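Local structure of lactaldehyde dehydrogenase (Methanocaldococcus jannaschii, 3PQA) at residues R127-G132 against N456-I461; I155-V160 against Y449-M454; N215-T220 against G234-A239; K57-L62 against L104-V109; I161-S166 against G192-L197. The protein oxidises lactaldehyde to lactate with NAD(+), which it prefers to NADP, as a step in the biosynthesis of coenzyme F420, and works as a homotetramer. All blocks are in the same frame, centred on the assembly; numbering follows the deposited sequence. Where two conformers were deposited one is given.

Contact 1: R127-G132 against N456-I461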
# COMPACT_ATOMS: atom_id res chain seq x y z
N ARG B 127 -2.32 -14.28 -0.78
CA ARG B 127 -1.74 -14.91 0.39
C ARG B 127 -0.28 -15.15 0.03
O ARG B 127 -0.00 -15.61 -1.08
CB ARG B 127 -2.48 -16.22 0.66
CG ARG B 127 -1.86 -17.16 1.68
CD ARG B 127 -2.76 -18.39 1.86
NE ARG B 127 -2.12 -19.43 2.67
CZ ARG B 127 -2.15 -19.46 4.00
NH1 ARG B 127 -2.78 -18.51 4.69
NH2 ARG B 127 -1.55 -20.45 4.65
N ARG B 128 0.63 -14.81 0.93
CA ARG B 128 2.05 -15.09 0.71
C ARG B 128 2.35 -16.45 1.36
O ARG B 128 1.87 -16.73 2.45
CB ARG B 128 2.94 -13.98 1.32
CG ARG B 128 2.81 -12.55 0.75
CD ARG B 128 3.02 -12.46 -0.74
NE ARG B 128 3.16 -11.11 -1.31
CZ ARG B 128 2.19 -10.32 -1.78
NH1 ARG B 128 0.89 -10.64 -1.72
NH2 ARG B 128 2.52 -9.14 -2.32
N GLU B 129 3.10 -17.30 0.67
CA GLU B 129 3.52 -18.60 1.21
C GLU B 129 5.02 -18.79 1.01
O GLU B 129 5.59 -18.18 0.11
CB GLU B 129 2.75 -19.75 0.53
CG GLU B 129 1.24 -19.68 0.79
CD GLU B 129 0.47 -20.88 0.30
OE1 GLU B 129 1.02 -21.68 -0.49
OE2 GLU B 129 -0.71 -21.01 0.68
N PRO B 130 5.69 -19.61 1.85
CA PRO B 130 7.14 -19.74 1.66
C PRO B 130 7.59 -20.27 0.30
O PRO B 130 6.91 -21.11 -0.29
CB PRO B 130 7.55 -20.78 2.72
CG PRO B 130 6.28 -21.47 3.14
CD PRO B 130 5.19 -20.45 2.96
N VAL B 131 8.75 -19.82 -0.15
CA VAL B 131 9.35 -20.40 -1.35
C VAL B 131 9.78 -21.86 -1.14
O VAL B 131 9.78 -22.64 -2.09
CB VAL B 131 10.54 -19.56 -1.86
CG1 VAL B 131 10.03 -18.24 -2.42
CG2 VAL B 131 11.59 -19.33 -0.76
N GLY B 132 10.12 -22.21 0.10
CA GLY B 132 10.47 -23.58 0.46
C GLY B 132 11.76 -23.59 1.26
O GLY B 132 11.79 -23.19 2.43
N ASN B 456 6.11 -16.69 -2.15
CA ASN B 456 5.39 -16.71 -3.41
C ASN B 456 3.97 -16.24 -3.17
O ASN B 456 3.38 -16.53 -2.12
CB ASN B 456 5.34 -18.12 -3.99
CG ASN B 456 6.70 -18.61 -4.47
OD1 ASN B 456 7.45 -17.86 -5.10
ND2 ASN B 456 7.00 -19.87 -4.19
N ILE B 457 3.41 -15.53 -4.14
CA ILE B 457 2.01 -15.11 -4.06
C ILE B 457 1.09 -16.28 -4.44
O ILE B 457 1.39 -17.07 -5.35
CB ILE B 457 1.70 -13.88 -4.95
CG1 ILE B 457 2.49 -12.66 -4.46
CG2 ILE B 457 0.18 -13.56 -4.95
CD1 ILE B 457 2.46 -11.45 -5.44
N LYS B 458 -0.02 -16.40 -3.71
CA LYS B 458 -1.11 -17.28 -4.09
C LYS B 458 -2.32 -16.38 -4.22
O LYS B 458 -2.61 -15.61 -3.30
CB LYS B 458 -1.37 -18.36 -3.03
CG LYS B 458 -2.63 -19.20 -3.29
CD LYS B 458 -2.85 -20.26 -2.22
CE LYS B 458 -1.93 -21.48 -2.40
NZ LYS B 458 -2.10 -22.44 -1.25
N THR B 459 -2.99 -16.46 -5.36
CA THR B 459 -4.22 -15.70 -5.59
C THR B 459 -5.39 -16.65 -5.41
O THR B 459 -5.45 -17.72 -6.04
CB THR B 459 -4.23 -15.12 -7.01
OG1 THR B 459 -3.02 -14.38 -7.21
CG2 THR B 459 -5.48 -14.22 -7.21
N ILE B 460 -6.31 -16.29 -4.52
CA ILE B 460 -7.45 -17.15 -4.18
C ILE B 460 -8.69 -16.42 -4.67
O ILE B 460 -8.85 -15.22 -4.41
CB ILE B 460 -7.52 -17.43 -2.65
CG1 ILE B 460 -6.24 -18.14 -2.19
CG2 ILE B 460 -8.75 -18.27 -2.31
CD1 ILE B 460 -6.06 -18.22 -0.68
N ILE B 461 -9.55 -17.13 -5.39
CA ILE B 461 -10.76 -16.51 -5.98
C ILE B 461 -11.95 -17.29 -5.48
O ILE B 461 -12.08 -18.48 -5.76
CB ILE B 461 -10.71 -16.55 -7.53
CG1 ILE B 461 -9.47 -15.83 -8.06
CG2 ILE B 461 -11.97 -15.98 -8.16
CD1 ILE B 461 -8.31 -16.79 -8.41
O HOH W 1 0.12 -24.35 -0.12
O HOH W 2 5.16 -21.36 -2.57
O HOH W 3 9.18 -21.78 -4.66

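Contact 2: I155-V160 against Y449-M454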
# COMPACT_ATOMS: atom_id res chain seq x y z
N ILE B 155 12.72 -16.95 8.26
CA ILE B 155 11.91 -17.48 9.36
C ILE B 155 10.50 -16.85 9.34
O ILE B 155 9.48 -17.54 9.42
CB ILE B 155 12.59 -17.28 10.74
CG1 ILE B 155 13.86 -18.14 10.85
CG2 ILE B 155 11.62 -17.63 11.89
CD1 ILE B 155 14.65 -17.86 12.12
N ALA B 156 10.48 -15.53 9.18
CA ALA B 156 9.21 -14.79 9.14
C ALA B 156 8.23 -15.29 8.08
O ALA B 156 7.01 -15.20 8.29
CB ALA B 156 9.48 -13.31 8.95
N THR B 157 8.76 -15.77 6.96
CA THR B 157 7.95 -16.21 5.81
C THR B 157 7.77 -17.74 5.73
O THR B 157 7.25 -18.25 4.74
CB THR B 157 8.51 -15.62 4.48
OG1 THR B 157 9.92 -15.89 4.38
CG2 THR B 157 8.29 -14.12 4.43
N GLY B 158 8.20 -18.46 6.77
CA GLY B 158 7.91 -19.90 6.88
C GLY B 158 8.79 -20.84 6.07
O GLY B 158 8.37 -21.94 5.72
N ASN B 159 10.02 -20.40 5.79
CA ASN B 159 10.99 -21.16 5.04
C ASN B 159 11.93 -21.95 5.92
O ASN B 159 12.28 -21.52 7.00
CB ASN B 159 11.85 -20.22 4.20
CG ASN B 159 11.06 -19.50 3.15
OD1 ASN B 159 10.66 -20.09 2.15
ND2 ASN B 159 10.83 -18.21 3.36
N VAL B 160 12.33 -23.12 5.43
CA VAL B 160 13.48 -23.83 5.96
C VAL B 160 14.74 -23.15 5.41
O VAL B 160 14.73 -22.66 4.28
CB VAL B 160 13.41 -25.32 5.53
CG1 VAL B 160 14.72 -26.04 5.84
CG2 VAL B 160 12.24 -26.00 6.25
N TYR B 449 11.30 -6.22 2.39
CA TYR B 449 11.56 -6.49 0.98
C TYR B 449 12.07 -7.90 0.77
O TYR B 449 11.64 -8.57 -0.17
CB TYR B 449 12.55 -5.44 0.43
CG TYR B 449 12.00 -4.06 0.74
CD1 TYR B 449 11.01 -3.50 -0.05
CD2 TYR B 449 12.42 -3.36 1.88
CE1 TYR B 449 10.47 -2.25 0.26
CE2 TYR B 449 11.88 -2.10 2.20
CZ TYR B 449 10.91 -1.57 1.38
OH TYR B 449 10.36 -0.35 1.70
N ALA B 450 12.94 -8.37 1.67
CA ALA B 450 13.42 -9.76 1.60
C ALA B 450 12.27 -10.74 1.81
O ALA B 450 12.22 -11.80 1.15
CB ALA B 450 14.52 -9.99 2.62
N MET B 451 11.34 -10.41 2.70
CA MET B 451 10.19 -11.28 2.95
C MET B 451 9.39 -11.49 1.66
O MET B 451 8.99 -12.62 1.34
CB MET B 451 9.29 -10.73 4.07
CG MET B 451 9.87 -10.87 5.47
SD MET B 451 8.87 -10.02 6.77
CE MET B 451 7.30 -10.96 6.75
N GLU B 452 9.22 -10.41 0.90
CA GLU B 452 8.54 -10.52 -0.38
C GLU B 452 9.28 -11.42 -1.39
O GLU B 452 8.63 -12.19 -2.11
CB GLU B 452 8.24 -9.14 -0.99
CG GLU B 452 7.41 -9.19 -2.28
CD GLU B 452 5.99 -9.73 -2.08
OE1 GLU B 452 5.54 -9.86 -0.91
OE2 GLU B 452 5.30 -10.03 -3.08
N GLU B 453 10.62 -11.33 -1.43
CA GLU B 453 11.46 -12.17 -2.30
C GLU B 453 11.40 -13.63 -1.85
O GLU B 453 11.44 -14.53 -2.67
CB GLU B 453 12.93 -11.73 -2.26
CG GLU B 453 13.18 -10.23 -2.49
CD GLU B 453 13.26 -9.82 -3.94
OE1 GLU B 453 13.11 -10.69 -4.83
OE2 GLU B 453 13.46 -8.59 -4.18
N MET B 454 11.29 -13.84 -0.54
CA MET B 454 11.34 -15.17 0.07
C MET B 454 9.96 -15.84 0.19
O MET B 454 9.82 -16.88 0.84
CB MET B 454 12.07 -15.11 1.43
CG MET B 454 13.58 -14.79 1.30
SD MET B 454 14.43 -14.66 2.89
CE MET B 454 16.14 -14.42 2.35

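Contact 3: N215-T220 against G234-A239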
# COMPACT_ATOMS: atom_id res chain seq x y z
N ASN B 215 15.06 -23.94 -3.12
CA ASN B 215 14.05 -23.20 -3.89
C ASN B 215 14.46 -21.77 -4.25
O ASN B 215 13.94 -21.17 -5.21
CB ASN B 215 12.72 -23.20 -3.14
CG ASN B 215 12.15 -24.61 -2.99
OD1 ASN B 215 12.15 -25.19 -1.91
ND2 ASN B 215 11.70 -25.17 -4.11
N MET B 216 15.38 -21.23 -3.46
CA MET B 216 15.80 -19.84 -3.61
C MET B 216 17.22 -19.69 -3.11
O MET B 216 17.60 -20.30 -2.11
CB MET B 216 14.86 -18.91 -2.85
CG MET B 216 15.38 -17.49 -2.69
SD MET B 216 14.10 -16.32 -2.29
CE MET B 216 15.12 -14.81 -2.26
N ILE B 217 17.99 -18.87 -3.81
CA ILE B 217 19.35 -18.51 -3.39
C ILE B 217 19.36 -17.03 -3.07
O ILE B 217 18.87 -16.21 -3.86
CB ILE B 217 20.42 -18.81 -4.49
CG1 ILE B 217 20.42 -20.29 -4.86
CG2 ILE B 217 21.82 -18.33 -4.06
CD1 ILE B 217 20.63 -21.22 -3.68
N SER B 218 19.88 -16.71 -1.89
CA SER B 218 20.13 -15.34 -1.50
C SER B 218 21.59 -15.26 -1.12
O SER B 218 22.01 -15.82 -0.09
CB SER B 218 19.26 -14.95 -0.32
OG SER B 218 19.46 -13.59 0.02
N PHE B 219 22.35 -14.55 -1.95
CA PHE B 219 23.81 -14.48 -1.84
C PHE B 219 24.23 -13.03 -1.69
O PHE B 219 23.74 -12.16 -2.43
CB PHE B 219 24.47 -15.05 -3.10
CG PHE B 219 25.95 -14.78 -3.19
CD1 PHE B 219 26.86 -15.62 -2.55
CD2 PHE B 219 26.44 -13.70 -3.93
CE1 PHE B 219 28.23 -15.39 -2.62
CE2 PHE B 219 27.82 -13.46 -4.02
CZ PHE B 219 28.71 -14.31 -3.35
N THR B 220 25.14 -12.78 -0.74
CA THR B 220 25.80 -11.47 -0.60
C THR B 220 27.30 -11.71 -0.68
O THR B 220 27.83 -12.56 0.05
CB THR B 220 25.41 -10.77 0.74
OG1 THR B 220 23.99 -10.61 0.79
CG2 THR B 220 26.05 -9.37 0.87
N GLY B 234 20.02 -22.45 -11.94
CA GLY B 234 18.91 -23.13 -12.61
C GLY B 234 17.57 -22.53 -12.20
O GLY B 234 17.47 -21.33 -11.94
N PHE B 235 16.56 -23.39 -12.11
CA PHE B 235 15.19 -22.96 -11.83
C PHE B 235 15.00 -22.69 -10.32
O PHE B 235 14.42 -23.49 -9.59
CB PHE B 235 14.21 -24.03 -12.32
CG PHE B 235 12.84 -23.51 -12.67
CD1 PHE B 235 12.17 -22.61 -11.85
CD2 PHE B 235 12.20 -23.96 -13.82
CE1 PHE B 235 10.89 -22.16 -12.17
CE2 PHE B 235 10.92 -23.51 -14.15
CZ PHE B 235 10.27 -22.61 -13.32
N LYS B 236 15.47 -21.53 -9.88
CA LYS B 236 15.37 -21.09 -8.50
C LYS B 236 15.08 -19.61 -8.56
O LYS B 236 15.47 -18.95 -9.53
CB LYS B 236 16.71 -21.26 -7.78
CG LYS B 236 17.15 -22.68 -7.51
CD LYS B 236 18.42 -22.69 -6.65
CE LYS B 236 18.85 -24.11 -6.33
NZ LYS B 236 19.16 -24.87 -7.55
N LYS B 237 14.44 -19.08 -7.52
CA LYS B 237 14.41 -17.63 -7.27
C LYS B 237 15.80 -17.21 -6.84
O LYS B 237 16.46 -17.95 -6.11
CB LYS B 237 13.40 -17.27 -6.16
CG LYS B 237 11.98 -17.00 -6.65
CD LYS B 237 11.07 -16.38 -5.56
CE LYS B 237 10.99 -14.85 -5.64
NZ LYS B 237 9.80 -14.31 -4.87
N ILE B 238 16.26 -16.05 -7.31
CA ILE B 238 17.62 -15.59 -7.05
C ILE B 238 17.63 -14.16 -6.56
O ILE B 238 17.07 -13.27 -7.21
CB ILE B 238 18.50 -15.66 -8.33
CG1 ILE B 238 18.54 -17.08 -8.88
CG2 ILE B 238 19.92 -15.15 -8.04
CD1 ILE B 238 19.06 -17.17 -10.30
N ALA B 239 18.26 -13.93 -5.41
CA ALA B 239 18.54 -12.59 -4.90
C ALA B 239 20.05 -12.45 -4.72
O ALA B 239 20.69 -13.33 -4.15
CB ALA B 239 17.80 -12.35 -3.58

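Contact 4: K57-L62 against L104-V109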
# COMPACT_ATOMS: atom_id res chain seq x y z
N LYS B 57 4.23 -18.15 16.94
CA LYS B 57 5.47 -18.92 17.10
C LYS B 57 6.66 -18.27 16.39
O LYS B 57 7.73 -18.09 16.99
CB LYS B 57 5.28 -20.37 16.65
CG LYS B 57 6.41 -21.27 17.12
CD LYS B 57 5.91 -22.66 17.48
CE LYS B 57 5.25 -22.70 18.85
NZ LYS B 57 5.20 -24.12 19.31
N ARG B 58 6.48 -17.91 15.12
CA ARG B 58 7.51 -17.17 14.38
C ARG B 58 7.91 -15.87 15.09
O ARG B 58 9.11 -15.58 15.23
CB ARG B 58 7.06 -16.88 12.94
CG ARG B 58 7.20 -18.07 12.01
CD ARG B 58 6.53 -17.79 10.68
NE ARG B 58 5.08 -17.98 10.75
CZ ARG B 58 4.22 -17.57 9.83
NH1 ARG B 58 2.92 -17.83 9.97
NH2 ARG B 58 4.64 -16.90 8.76
N TYR B 59 6.91 -15.11 15.53
CA TYR B 59 7.14 -13.87 16.26
C TYR B 59 8.00 -14.16 17.50
O TYR B 59 9.02 -13.49 17.73
CB TYR B 59 5.80 -13.23 16.64
CG TYR B 59 5.93 -12.04 17.56
CD1 TYR B 59 6.09 -10.75 17.06
CD2 TYR B 59 5.89 -12.21 18.95
CE1 TYR B 59 6.21 -9.65 17.92
CE2 TYR B 59 6.01 -11.12 19.81
CZ TYR B 59 6.17 -9.85 19.29
OH TYR B 59 6.30 -8.79 20.15
N ASN B 60 7.59 -15.15 18.28
CA ASN B 60 8.30 -15.49 19.51
C ASN B 60 9.74 -15.90 19.27
O ASN B 60 10.65 -15.46 20.00
CB ASN B 60 7.57 -16.59 20.28
CG ASN B 60 6.31 -16.08 20.96
OD1 ASN B 60 6.16 -14.88 21.19
ND2 ASN B 60 5.38 -17.00 21.27
N ILE B 61 9.96 -16.72 18.24
CA ILE B 61 11.31 -17.19 17.88
C ILE B 61 12.19 -16.01 17.49
O ILE B 61 13.32 -15.88 17.96
CB ILE B 61 11.27 -18.21 16.73
CG1 ILE B 61 10.70 -19.54 17.21
CG2 ILE B 61 12.68 -18.43 16.15
CD1 ILE B 61 10.26 -20.45 16.09
N LEU B 62 11.65 -15.13 16.64
CA LEU B 62 12.40 -13.95 16.20
C LEU B 62 12.76 -13.02 17.39
O LEU B 62 13.90 -12.56 17.51
CB LEU B 62 11.65 -13.21 15.09
CG LEU B 62 11.57 -14.03 13.79
CD1 LEU B 62 10.51 -13.49 12.83
CD2 LEU B 62 12.94 -14.13 13.09
N LEU B 104 12.48 -6.38 13.72
CA LEU B 104 11.67 -5.89 12.61
C LEU B 104 11.00 -7.04 11.88
O LEU B 104 9.84 -6.93 11.45
CB LEU B 104 12.51 -5.04 11.65
CG LEU B 104 11.70 -4.13 10.72
CD1 LEU B 104 10.79 -3.20 11.51
CD2 LEU B 104 12.63 -3.32 9.82
N ALA B 105 11.72 -8.15 11.72
CA ALA B 105 11.09 -9.33 11.13
C ALA B 105 9.91 -9.82 11.98
O ALA B 105 8.87 -10.19 11.43
CB ALA B 105 12.11 -10.43 10.97
N ALA B 106 10.10 -9.84 13.31
CA ALA B 106 9.01 -10.18 14.25
C ALA B 106 7.76 -9.32 14.01
O ALA B 106 6.64 -9.85 13.93
CB ALA B 106 9.49 -10.05 15.69
N PHE B 107 7.96 -8.01 13.89
CA PHE B 107 6.78 -7.19 13.69
C PHE B 107 6.16 -7.36 12.31
O PHE B 107 4.93 -7.39 12.22
CB PHE B 107 7.01 -5.74 14.12
CG PHE B 107 6.96 -5.57 15.61
CD1 PHE B 107 5.81 -5.13 16.24
CD2 PHE B 107 8.06 -5.89 16.39
CE1 PHE B 107 5.76 -4.98 17.62
CE2 PHE B 107 8.01 -5.76 17.77
CZ PHE B 107 6.87 -5.30 18.38
N TYR B 108 6.97 -7.58 11.27
CA TYR B 108 6.40 -7.88 9.95
C TYR B 108 5.68 -9.25 9.83
O TYR B 108 4.77 -9.39 9.00
CB TYR B 108 7.40 -7.63 8.83
CG TYR B 108 7.42 -6.16 8.43
CD1 TYR B 108 6.30 -5.58 7.80
CD2 TYR B 108 8.53 -5.36 8.68
CE1 TYR B 108 6.30 -4.22 7.43
CE2 TYR B 108 8.54 -3.99 8.32
CZ TYR B 108 7.41 -3.44 7.69
OH TYR B 108 7.42 -2.11 7.34
N VAL B 109 6.03 -10.22 10.67
CA VAL B 109 5.24 -11.47 10.67
C VAL B 109 3.79 -11.14 11.03
O VAL B 109 2.85 -11.72 10.50
CB VAL B 109 5.76 -12.56 11.65
CG1 VAL B 109 4.89 -13.82 11.52
CG2 VAL B 109 7.16 -12.93 11.35

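Contact 5: I161-S166 against G192-L197. With SO4 (sulfate ion), chain G.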
# COMPACT_ATOMS: atom_id res chain seq x y z
N ILE B 161 15.81 -23.14 6.19
CA ILE B 161 17.05 -22.47 5.80
C ILE B 161 18.28 -23.41 5.79
O ILE B 161 18.50 -24.15 6.75
CB ILE B 161 17.35 -21.31 6.74
CG1 ILE B 161 16.17 -20.35 6.81
CG2 ILE B 161 18.64 -20.59 6.31
CD1 ILE B 161 16.18 -19.47 8.06
N VAL B 162 19.05 -23.36 4.70
CA VAL B 162 20.42 -23.89 4.70
C VAL B 162 21.35 -22.72 4.46
O VAL B 162 21.18 -21.94 3.51
CB VAL B 162 20.63 -25.04 3.69
CG1 VAL B 162 19.82 -26.28 4.11
CG2 VAL B 162 20.28 -24.62 2.26
N HIS B 163 22.32 -22.56 5.35
CA HIS B 163 23.06 -21.31 5.44
C HIS B 163 24.55 -21.59 5.44
O HIS B 163 25.05 -22.23 6.37
CB HIS B 163 22.64 -20.59 6.73
CG HIS B 163 23.46 -19.38 7.06
ND1 HIS B 163 23.52 -18.86 8.33
CD2 HIS B 163 24.26 -18.60 6.29
CE1 HIS B 163 24.32 -17.80 8.33
NE2 HIS B 163 24.77 -17.62 7.11
N HIS B 164 25.24 -21.13 4.39
CA HIS B 164 26.69 -21.17 4.37
C HIS B 164 27.30 -19.80 4.68
O HIS B 164 27.14 -18.86 3.91
CB HIS B 164 27.23 -21.66 3.03
CG HIS B 164 28.72 -21.58 2.93
ND1 HIS B 164 29.55 -22.51 3.53
CD2 HIS B 164 29.53 -20.65 2.38
CE1 HIS B 164 30.81 -22.17 3.32
NE2 HIS B 164 30.83 -21.05 2.62
N PRO B 165 28.03 -19.68 5.80
CA PRO B 165 28.71 -18.44 6.16
C PRO B 165 30.11 -18.42 5.54
O PRO B 165 30.70 -19.48 5.32
CB PRO B 165 28.81 -18.54 7.68
CG PRO B 165 28.98 -20.01 7.92
CD PRO B 165 28.27 -20.74 6.81
N SER B 166 30.63 -17.23 5.26
CA SER B 166 31.99 -17.14 4.74
C SER B 166 32.99 -17.74 5.73
O SER B 166 32.95 -17.44 6.92
CB SER B 166 32.36 -15.67 4.50
OG SER B 166 33.74 -15.57 4.17
N GLY B 192 16.06 -28.96 12.73
CA GLY B 192 16.28 -29.14 11.30
C GLY B 192 15.73 -28.07 10.37
O GLY B 192 16.02 -28.08 9.17
N VAL B 193 14.95 -27.14 10.92
CA VAL B 193 14.43 -26.02 10.12
C VAL B 193 15.50 -24.97 9.76
O VAL B 193 15.35 -24.23 8.78
CB VAL B 193 13.20 -25.32 10.78
CG1 VAL B 193 12.10 -26.32 11.11
CG2 VAL B 193 13.62 -24.51 12.00
N TYR B 194 16.58 -24.92 10.55
CA TYR B 194 17.72 -24.04 10.27
C TYR B 194 19.02 -24.83 10.36
O TYR B 194 19.27 -25.52 11.36
CB TYR B 194 17.76 -22.84 11.22
CG TYR B 194 19.07 -22.08 11.07
CD1 TYR B 194 19.22 -21.13 10.06
CD2 TYR B 194 20.16 -22.37 11.89
CE1 TYR B 194 20.44 -20.47 9.89
CE2 TYR B 194 21.38 -21.72 11.73
CZ TYR B 194 21.52 -20.77 10.73
OH TYR B 194 22.72 -20.13 10.57
N ASN B 195 19.84 -24.72 9.32
CA ASN B 195 21.05 -25.53 9.21
C ASN B 195 22.26 -24.69 8.79
O ASN B 195 22.34 -24.22 7.66
CB ASN B 195 20.85 -26.65 8.19
CG ASN B 195 19.56 -27.46 8.43
OD1 ASN B 195 19.59 -28.48 9.13
ND2 ASN B 195 18.44 -27.01 7.87
N LEU B 196 23.22 -24.53 9.71
CA LEU B 196 24.47 -23.85 9.38
C LEU B 196 25.44 -24.87 8.81
O LEU B 196 25.75 -25.88 9.45
CB LEU B 196 25.05 -23.16 10.61
CG LEU B 196 26.25 -22.23 10.36
CD1 LEU B 196 25.88 -20.87 9.73
CD2 LEU B 196 27.01 -22.01 11.67
N LEU B 197 25.90 -24.61 7.59
CA LEU B 197 26.78 -25.51 6.85
C LEU B 197 28.13 -24.83 6.57
O LEU B 197 28.25 -23.99 5.66
CB LEU B 197 26.11 -25.96 5.54
CG LEU B 197 24.69 -26.53 5.58
CD1 LEU B 197 24.29 -27.03 4.21
CD2 LEU B 197 24.58 -27.65 6.63
S SO4 G . 34.36 -19.47 1.66
O1 SO4 G . 35.06 -18.31 2.21
O2 SO4 G . 35.23 -20.64 1.63
O3 SO4 G . 33.21 -19.75 2.51
O4 SO4 G . 33.91 -19.18 0.31

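Contact 1: R127-G132 against N456-I461
The guanidinium of R128 carries the side chain of I457 over one of its faces, CG1 lying 3.6 Å from CZ and offset toward the rim, while its NE is held by E452 in a salt bridge. A bend at chi2 (-56°) folds the arginine so that it runs beside the isoleucine. On the other face of the sheet, with R127 and K458, the carboxylate of E129 is the hub. Its OE2 accepts from R127 NE at 2.9 Å, in the guanidinium plane and on the anti lone pair, and from K458 NZ at 2.8 Å, which comes from the syn side, 24° out of the carboxylate plane. A glutamine in place of E129 would probably leave R127 and K458 without the negative charge that joins them. A water links E129 OE1 to K458 NZ, and the ammonium also reaches L414 O of the second subunit.

The backbones pair antiparallel: R127 and K458 exchange two hydrogen bonds, as do E129 and N456. Beyond the ladder the N456 amide lies against V131, its ND2 3.7 Å from V131 CA, and two waters tie ND2 to P130 O and V131 O. Strand 455-463, which follows helix 447-453, pairs here with strand 122-138, and at T459-I461 it pairs in parallel with a strand of the second subunit, carrying the sheet across the interface.

Contact 2: I155-V160 against Y449-M454
Two helix C-termini meet here in a small, buried contact: T157 and N159, at and beyond the end of helix 145-156, pack on M451 and M454 at the end of helix 447-453. The methyl of T157 does most of the apolar work, CG2 lying 3.6 Å from M451 CB and 3.5 Å from M451 O. Its chi1 of 51° sets OG1 between the backbone N and the carbonyl carbon, turning the hydroxyl back to P153 O within its own helix and the methyl toward M451. The thioether, bent at chi3, brings CE to 3.9 Å from A156 CB.

One side-chain hydrogen bond crosses the contact, from N159 ND2 to M454 O at 3.0 Å. The acceptor lies close to the amide plane, but the donor is tilted 23° from the carbonyl plane. N159 OD1 takes the backbone N of G132, so the amide is held at both ends. A leucine at N159 would probably leave M454 O and G132 N without these partners.

M454 also lies on M216 and S218, its side chain about 9 Å from that of E241, probably an active-site residue. G158, with positive phi, is the C-prime residue of a Schellman motif that ends helix 145-156 and leads the chain into strand 160-165.

Contact 3: N215-T220 against G234-A239
Four backbone hydrogen bonds join I217, F219 and N215 to K237 and A239, pairing the two parallel strands of a right-handed beta-alpha-beta unit, strand 216-220, helix 223-232 and strand 237-241. I217 is gripped through both its N-H and its carbonyl: I217 N donates to K237 O at 2.9 Å, and A239 N reaches I217 O at 2.8 Å, almost straight at 172°. F219 N to A239 O extends the ladder, whereas K237 N to N215 O, at 3.2 Å, is the longest of the four. CA-H...O contacts fill in between, such as M216 CA to K237 O.

The lysine ends lead away from the ladder. K236 NZ finds the carbonyls of A233 and V209, and K237 NZ that of E453, at the end of helix 447-453. Their aliphatic parts stay behind as packing. K236 CD lies 3.6 Å from I217 CG1, on the side where I217 also meets I229 of the connecting helix; F219 packs there too, on V225, which probably belongs to the NAD(+) site. The unit therefore belongs to the Rossmann-like cofactor domain of aldehyde dehydrogenases.

On the opposite face S218 OG accepts from K150 NZ, and the M216 side chain crosses K237 obliquely. With CG anti to the backbone N (chi1 168°) and the chain extended beyond it, M216 CE, in the conformer described, ends 3.9 Å from A239 CB.

Contact 4: K57-L62 against L104-V109
L62 is the central side chain of this antiparallel helix pair, in which segments 57-62 and 104-109, on helices 55-71 and 88-111, run at 170° with axes 8.4 Å apart. Its CB rests 3.9 Å from A106 CB. A chi1 of -68° places CG, and CD1, nearly anti to CA, then goes in among three residues: it lies 3.9 Å from A105 CB and 3.7 Å from both A106 N and V109 CG2. The small side chains of A105 and A106 let the helices approach closely, and Y59 and A106 come within 4.6 Å at CA.

V109 presents its other methyl, CG1, to R58, touching CB and lying over one face of the guanidinium, toward its rim. The arginine's NH2 donates beyond the pair to A156 O at the end of helix 145-156.

The contact joins two helices that pack on helix 145-156 through L62, A105 and V109. On its outer side F107, in the conformer described, meets F107 of the third subunit and receives on its face the edge of the Y59 ring, a T-shaped pair with planes at 78°. Y59 also makes a cation-pi contact with K110, and A106 O lies at the edge of its ring, near the plane, 3.3 Å from Y59 CD1.

Contact 5: I161-S166 against G192-L197
I161 O is held by N195 twice, from the backbone N at 3.0 Å and from the side-chain ND2 at 3.1 Å, the two donors arriving from opposite faces of the carbonyl plane. The same ND2 also donates to G192 O, which fixes the amide across the start of the strand. Three further backbone bonds complete the ladder: I161 N to V193 O, H163 N to N195 O and L197 N to H163 O.

Both histidines have both ring nitrogens engaged. H163 ND1 and Y194 OH are hydrogen-bonded at 2.7 Å, the rings meeting rim to rim with planes at 59°, and H163 NE2 pairs with T138 OG1. L196 CD1 lies over one face of the H163 ring, 3.8 Å from its centroid, a CH-pi contact. H164 lies on the other face of the sheet; its ND1 donates to L197 O at 2.9 Å and its NE2 to sulfate O3 at 2.7 Å. Donation from both ring nitrogens, one of them to an anion, suggests that H164 is probably doubly protonated here. The sulfate, likely from the crystallisation liquor, also accepts from G201 N and S167 N.

Strand 160-165, helix 171-186 and strand 194-196 form a parallel beta-alpha-beta unit of the Rossmann-like NAD-binding domain.

How the contacts relate
Contacts 1, 3 and 5 lie on one mixed sheet, in which strand 122-138 neighbours both 160-165 and 216-220; contacts 3 and 5 do not touch, their centres 15 Å apart. Contact 2 is the junction between them. It meets contact 1, centres 11 Å apart, through the R128-E452 salt bridge, contact 3 through the K237-E453 hydrogen bond, and contact 5 where V160 CG1 lies 3.5 Å from V193 O. Contact 4 adjoins it through R58 and A156, and M451 SD lies 3.5 Å from Y108 CB. Contact 3 lies nearest the chemistry, the S218 side chain being about 6 Å from that of the probable catalytic E241 and F219 about 3 Å from V225 of the probable NAD(+) site; contacts 1 and 4 lie away from both sites.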